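Local structure of oxidoreductase, putative (Neosartorya fumigata, 6SKX) at residues A[58-63]-A[144-149]; A[77-82]-A[102-107]. The protein acts as an NADPH-dependent fungal reductive aminase, joining carbonyl compounds to amines and reducing the resulting imines. All coordinates share one frame; numbering follows the deposited sequence.

Contact 1 (A[58-63]-A[144-149])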
loop_
_atom_site.group_PDB
_atom_site.type_symbol
_atom_site.label_atom_id
_atom_site.label_comp_id
_atom_site.label_asym_id
_atom_site.label_seq_id
_atom_site.Cartn_x
_atom_site.Cartn_y
_atom_site.Cartn_z
ATOM N N SER A 58 -30.918 -21.799 -17.754
ATOM C CA SER A 58 -30.196 -21.049 -18.807
ATOM C C SER A 58 -28.977 -21.830 -19.286
ATOM O O SER A 58 -28.539 -22.704 -18.578
ATOM C CB SER A 58 -29.758 -19.719 -18.264
ATOM O OG SER A 58 -29.178 -18.932 -19.272
ATOM N N ASP A 59 -28.516 -21.540 -20.497
ATOM C CA ASP A 59 -27.220 -22.087 -20.979
ATOM C C ASP A 59 -26.031 -21.305 -20.377
ATOM O O ASP A 59 -24.903 -21.858 -20.393
ATOM C CB ASP A 59 -27.183 -22.109 -22.519
ATOM C CG ASP A 59 -27.802 -23.366 -23.122
ATOM O OD1 ASP A 59 -28.279 -24.222 -22.312
ATOM O OD2 ASP A 59 -27.818 -23.483 -24.395
ATOM N N LEU A 60 -26.265 -20.084 -19.894
ATOM C CA LEU A 60 -25.209 -19.250 -19.262
ATOM C C LEU A 60 -25.408 -19.269 -17.745
ATOM O O LEU A 60 -26.365 -18.695 -17.261
ATOM C CB LEU A 60 -25.262 -17.835 -19.833
ATOM C CG LEU A 60 -24.189 -16.874 -19.334
ATOM C CD1 LEU A 60 -22.802 -17.433 -19.563
ATOM C CD2 LEU A 60 -24.334 -15.526 -20.003
ATOM N N ILE A 61 -24.484 -19.911 -17.050
ATOM C CA ILE A 61 -24.495 -20.147 -15.598
ATOM C C ILE A 61 -23.340 -19.362 -14.975
ATOM O O ILE A 61 -22.227 -19.582 -15.400
ATOM C CB ILE A 61 -24.411 -21.666 -15.391
ATOM C CG1 ILE A 61 -25.696 -22.340 -15.898
ATOM C CG2 ILE A 61 -24.139 -22.016 -13.939
ATOM C CD1 ILE A 61 -25.405 -23.693 -16.391
ATOM N N ILE A 62 -23.643 -18.415 -14.068
ATOM C CA ILE A 62 -22.651 -17.551 -13.361
ATOM C C ILE A 62 -22.625 -18.000 -11.900
ATOM O O ILE A 62 -23.668 -17.993 -11.231
ATOM C CB ILE A 62 -22.983 -16.050 -13.432
ATOM C CG1 ILE A 62 -23.447 -15.577 -14.816
ATOM C CG2 ILE A 62 -21.804 -15.238 -12.926
ATOM C CD1 ILE A 62 -22.356 -15.341 -15.778
ATOM N N ILE A 63 -21.481 -18.459 -11.441
ATOM C CA ILE A 63 -21.359 -19.006 -10.070
ATOM C C ILE A 63 -20.591 -17.996 -9.233
ATOM O O ILE A 63 -19.475 -17.610 -9.642
ATOM C CB ILE A 63 -20.656 -20.376 -10.112
ATOM C CG1 ILE A 63 -21.291 -21.300 -11.158
ATOM C CG2 ILE A 63 -20.636 -20.997 -8.726
ATOM C CD1 ILE A 63 -20.594 -22.631 -11.294
ATOM N N GLU A 144 -19.285 -12.388 -23.593
ATOM C CA GLU A 144 -18.641 -11.103 -23.193
ATOM C C GLU A 144 -19.687 -9.975 -23.224
ATOM O O GLU A 144 -19.667 -9.121 -22.334
ATOM C CB GLU A 144 -17.443 -10.810 -24.103
ATOM C CG GLU A 144 -16.701 -9.543 -23.719
ATOM C CD GLU A 144 -15.379 -9.309 -24.444
ATOM O OE1 GLU A 144 -15.155 -9.920 -25.517
ATOM O OE2 GLU A 144 -14.576 -8.515 -23.927
ATOM N N GLY A 145 -20.580 -9.988 -24.212
ATOM C CA GLY A 145 -21.660 -9.002 -24.384
ATOM C C GLY A 145 -22.544 -8.933 -23.155
ATOM O O GLY A 145 -22.958 -7.795 -22.762
ATOM N N ASP A 146 -22.764 -10.090 -22.527
ATOM C CA ASP A 146 -23.542 -10.210 -21.260
ATOM C C ASP A 146 -22.637 -9.803 -20.075
ATOM O O ASP A 146 -23.054 -8.991 -19.238
ATOM C CB ASP A 146 -24.106 -11.625 -21.096
ATOM C CG ASP A 146 -24.963 -12.132 -22.245
ATOM O OD1 ASP A 146 -25.725 -11.325 -22.836
ATOM O OD2 ASP A 146 -24.867 -13.342 -22.543
ATOM N N LEU A 147 -21.434 -10.366 -19.977
ATOM C CA LEU A 147 -20.539 -10.111 -18.820
ATOM C C LEU A 147 -20.144 -8.618 -18.742
ATOM O O LEU A 147 -19.952 -8.135 -17.640
ATOM C CB LEU A 147 -19.312 -11.012 -18.943
ATOM C CG LEU A 147 -19.611 -12.503 -18.792
ATOM C CD1 LEU A 147 -18.394 -13.331 -19.160
ATOM C CD2 LEU A 147 -20.109 -12.837 -17.401
ATOM N N SER A 148 -20.083 -7.897 -19.857
ATOM C CA SER A 148 -19.658 -6.476 -19.872
ATOM C C SER A 148 -20.713 -5.563 -19.197
ATOM O O SER A 148 -20.378 -4.403 -18.944
ATOM C CB SER A 148 -19.306 -6.047 -21.281
ATOM O OG SER A 148 -20.462 -6.029 -22.113
ATOM N N VAL A 149 -21.928 -6.020 -18.828
ATOM C CA VAL A 149 -22.863 -5.114 -18.086
ATOM C C VAL A 149 -22.396 -5.006 -16.632
ATOM O O VAL A 149 -22.792 -4.051 -15.961
ATOM C CB VAL A 149 -24.357 -5.501 -18.164
ATOM C CG1 VAL A 149 -24.823 -5.720 -19.609
ATOM C CG2 VAL A 149 -24.718 -6.675 -17.260
#
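Methyl CD2 of Leu60 lies alongside the Asp146 carboxylate, 3.4 Å from OD2 of Asp146. The two side chains set out toward each other from strand and helix and slide past one another in opposite directions. Leu60 holds CG anti to its backbone N (chi1 -177°), which carries the isobutyl group out from the strand to the helix. Asp146 divides its carboxylate between two environments: OD2 rests against the leucine methyl, whereas OD1 is hydrogen-bonded to the hydroxyl of Tyr25. That bond probably limits the rotation of the carboxylate, and an acid is consistent with a partly exposed margin.

Deeper in, the contact becomes wholly apolar. Ile62 CD1 lies 3.7 Å from Leu147 CD2, again with the side chains passing in opposite directions. A folded ethyl arm (chi2 -80°) brings CD1 of Ile62 to the leucine.

At the strand entrance an ST turn steadies the chain: Leu60 N donates to Ser58 OG over 3.2 Å at 158°.

Strand 60-63 lies between the parallel strands 3-7 and 86-89 of a Rossmann-type sheet. Val4 and Ile88 touch both Leu60 and Ile62, and Leu147 also touches Cys153 of strand 152-155, so the end of helix 137-147 packs over one face of the sheet.

Contact 2 (A[77-82]-A[102-107]); sequences GALDHL and SDRFVS
The carbonyl oxygen of Arg104, whose side chain reaches Leu79 across the contact, is gripped twice: by Ser107 OG at 3.0 Å and by ND1 of His108. The serine hydroxyl, three residues on, meets the oxygen at 138° to the C=O bond, tilted 22° out of the carbonyl plane. Serine suits this place because its short side chain can fold back onto the backbone near the end of helix 95-106, and the two bonds tie the chain there.

Across the contact no hydrogen bond forms, and two leucines do the work. Leu79 places CD1 at the edge of the Arg104 guanidinium, near its plane, 3.8 Å from NH1. Bends at chi2 and chi3 of the arginine bring that edge to the leucine, and NH2 forms a salt bridge with Glu72. The other branch of Leu79, CD2, approaches the edge of the Phe105 ring near its plane, 4.3 Å from CE1. Leu79 thus straddles a polar and an apolar neighbour, as fits its partly exposed position.

Leu82 is buried and sends CD1 obliquely to the same ring, 3.7 Å from Phe105 CD1. Its CG lies anti to the carbonyl carbon (chi1 -67°), which carries the branch toward the helix. The phenyl ring gives both leucines an apolar neighbour, against which one methyl of each can pack.

The residues 77-82 link helix 68-75 to strand 86-89, with a 3-10 segment that reaches 81. His108 touches both leucines from the loop after helix 95-106, while Leu82 and Phe105 both rest on Ile87, so the connecting loop and the C-terminal end of helix 95-106 are joined above strand 86-89.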
loop_
_atom_site.group_PDB
_atom_site.type_symbol
_atom_site.label_atom_id
_atom_site.label_comp_id
_atom_site.label_asym_id
_atom_site.label_seq_id
_atom_site.Cartn_x
_atom_site.Cartn_y
_atom_site.Cartn_z
ATOM N N GLY A 77 -25.207 -33.206 -7.359
ATOM C CA GLY A 77 -26.395 -33.952 -7.817
ATOM C C GLY A 77 -26.910 -33.525 -9.191
ATOM O O GLY A 77 -28.079 -33.861 -9.487
ATOM N N ALA A 78 -26.117 -32.819 -10.013
ATOM C CA ALA A 78 -26.601 -32.208 -11.275
ATOM C C ALA A 78 -25.573 -32.302 -12.410
ATOM O O ALA A 78 -25.820 -31.686 -13.459
ATOM C CB ALA A 78 -26.956 -30.764 -11.013
ATOM N N LEU A 79 -24.491 -33.064 -12.250
ATOM C CA LEU A 79 -23.419 -33.157 -13.274
ATOM C C LEU A 79 -23.995 -33.632 -14.618
ATOM O O LEU A 79 -23.452 -33.210 -15.648
ATOM C CB LEU A 79 -22.330 -34.102 -12.760
ATOM C CG LEU A 79 -21.677 -33.687 -11.444
ATOM C CD1 LEU A 79 -20.786 -34.806 -10.913
ATOM C CD2 LEU A 79 -20.890 -32.394 -11.615
ATOM N N ASP A 80 -25.064 -34.443 -14.616
ATOM C CA ASP A 80 -25.705 -35.003 -15.844
ATOM C C ASP A 80 -26.403 -33.904 -16.668
ATOM O O ASP A 80 -26.854 -34.238 -17.788
ATOM C CB ASP A 80 -26.774 -36.065 -15.517
ATOM C CG ASP A 80 -26.293 -37.362 -14.861
ATOM O OD1 ASP A 80 -25.076 -37.666 -14.918
ATOM O OD2 ASP A 80 -27.151 -38.071 -14.292
ATOM N N HIS A 81 -26.557 -32.662 -16.165
ATOM C CA HIS A 81 -27.339 -31.619 -16.881
ATOM C C HIS A 81 -26.427 -30.595 -17.559
ATOM O O HIS A 81 -26.970 -29.726 -18.279
ATOM C CB HIS A 81 -28.363 -31.013 -15.932
ATOM C CG HIS A 81 -29.420 -31.985 -15.525
ATOM N ND1 HIS A 81 -29.252 -32.860 -14.448
ATOM C CD2 HIS A 81 -30.650 -32.233 -16.039
ATOM C CE1 HIS A 81 -30.350 -33.576 -14.302
ATOM N NE2 HIS A 81 -31.225 -33.207 -15.265
ATOM N N LEU A 82 -25.104 -30.775 -17.446
ATOM C CA LEU A 82 -24.066 -29.783 -17.857
ATOM C C LEU A 82 -23.793 -29.757 -19.368
ATOM O O LEU A 82 -23.173 -28.777 -19.814
ATOM C CB LEU A 82 -22.780 -30.092 -17.091
ATOM C CG LEU A 82 -22.863 -29.847 -15.585
ATOM C CD1 LEU A 82 -21.511 -30.091 -14.935
ATOM C CD2 LEU A 82 -23.362 -28.431 -15.279
ATOM N N SER A 102 -12.321 -27.036 -13.907
ATOM C CA SER A 102 -12.399 -26.932 -15.381
ATOM C C SER A 102 -12.422 -28.336 -15.987
ATOM O O SER A 102 -13.307 -28.578 -16.829
ATOM C CB SER A 102 -11.268 -26.126 -15.941
ATOM O OG SER A 102 -11.365 -26.059 -17.348
ATOM N N ASP A 103 -11.472 -29.199 -15.592
ATOM C CA ASP A 103 -11.280 -30.574 -16.142
ATOM C C ASP A 103 -12.557 -31.391 -15.920
ATOM O O ASP A 103 -13.042 -32.037 -16.864
ATOM C CB ASP A 103 -10.091 -31.299 -15.487
ATOM C CG ASP A 103 -8.705 -30.877 -15.974
ATOM O OD1 ASP A 103 -8.612 -30.207 -17.017
ATOM O OD2 ASP A 103 -7.714 -31.246 -15.303
ATOM N N ARG A 104 -13.074 -31.340 -14.699
ATOM C CA ARG A 104 -14.312 -32.036 -14.281
ATOM C C ARG A 104 -15.492 -31.570 -15.147
ATOM O O ARG A 104 -16.194 -32.448 -15.681
ATOM C CB ARG A 104 -14.543 -31.757 -12.800
ATOM C CG ARG A 104 -15.240 -32.869 -12.047
ATOM C CD ARG A 104 -14.565 -33.135 -10.712
ATOM N NE ARG A 104 -15.290 -32.556 -9.608
ATOM C CZ ARG A 104 -16.524 -32.892 -9.259
ATOM N NH1 ARG A 104 -17.200 -33.799 -9.952
ATOM N NH2 ARG A 104 -17.091 -32.295 -8.225
ATOM N N PHE A 105 -15.710 -30.256 -15.311
ATOM C CA PHE A 105 -16.912 -29.749 -16.026
ATOM C C PHE A 105 -16.804 -30.088 -17.524
ATOM O O PHE A 105 -17.848 -30.411 -18.120
ATOM C CB PHE A 105 -17.194 -28.266 -15.719
ATOM C CG PHE A 105 -17.671 -27.990 -14.308
ATOM C CD1 PHE A 105 -18.324 -28.961 -13.556
ATOM C CD2 PHE A 105 -17.451 -26.760 -13.710
ATOM C CE1 PHE A 105 -18.744 -28.706 -12.254
ATOM C CE2 PHE A 105 -17.894 -26.497 -12.421
ATOM C CZ PHE A 105 -18.539 -27.471 -11.694
ATOM N N VAL A 106 -15.611 -29.992 -18.117
ATOM C CA VAL A 106 -15.346 -30.273 -19.564
ATOM C C VAL A 106 -15.650 -31.766 -19.819
ATOM O O VAL A 106 -16.266 -32.091 -20.848
ATOM C CB VAL A 106 -13.896 -29.924 -19.965
ATOM C CG1 VAL A 106 -13.497 -30.561 -21.297
ATOM C CG2 VAL A 106 -13.638 -28.424 -20.011
ATOM N N SER A 107 -15.280 -32.645 -18.892
ATOM C CA SER A 107 -15.554 -34.100 -18.994
ATOM C C SER A 107 -17.069 -34.321 -19.018
ATOM O O SER A 107 -17.464 -35.393 -19.440
ATOM C CB SER A 107 -14.912 -34.885 -17.874
ATOM O OG SER A 107 -15.860 -35.151 -16.846
#

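Both contacts belong to the Rossmann-type NADP-binding domain, with contact 2 nested along the chain inside the loop closed by contact 1. Their centres lie 18 Å apart and they do not touch. Strand 86-89 relates them: Ile88 packs with contact 1 and its neighbour Ile87 with contact 2, consistent with their covering opposite faces of the sheet. Contact 1 joins a central strand to a helix, whereas contact 2 joins a connecting loop to a helix, farther from the chain centre. Each is partly buried, setting a buried apolar pair beside a more exposed charged flank, the acid Asp146 in contact 1 and the base Arg104 in contact 2; Phe105 belongs to the apolar part.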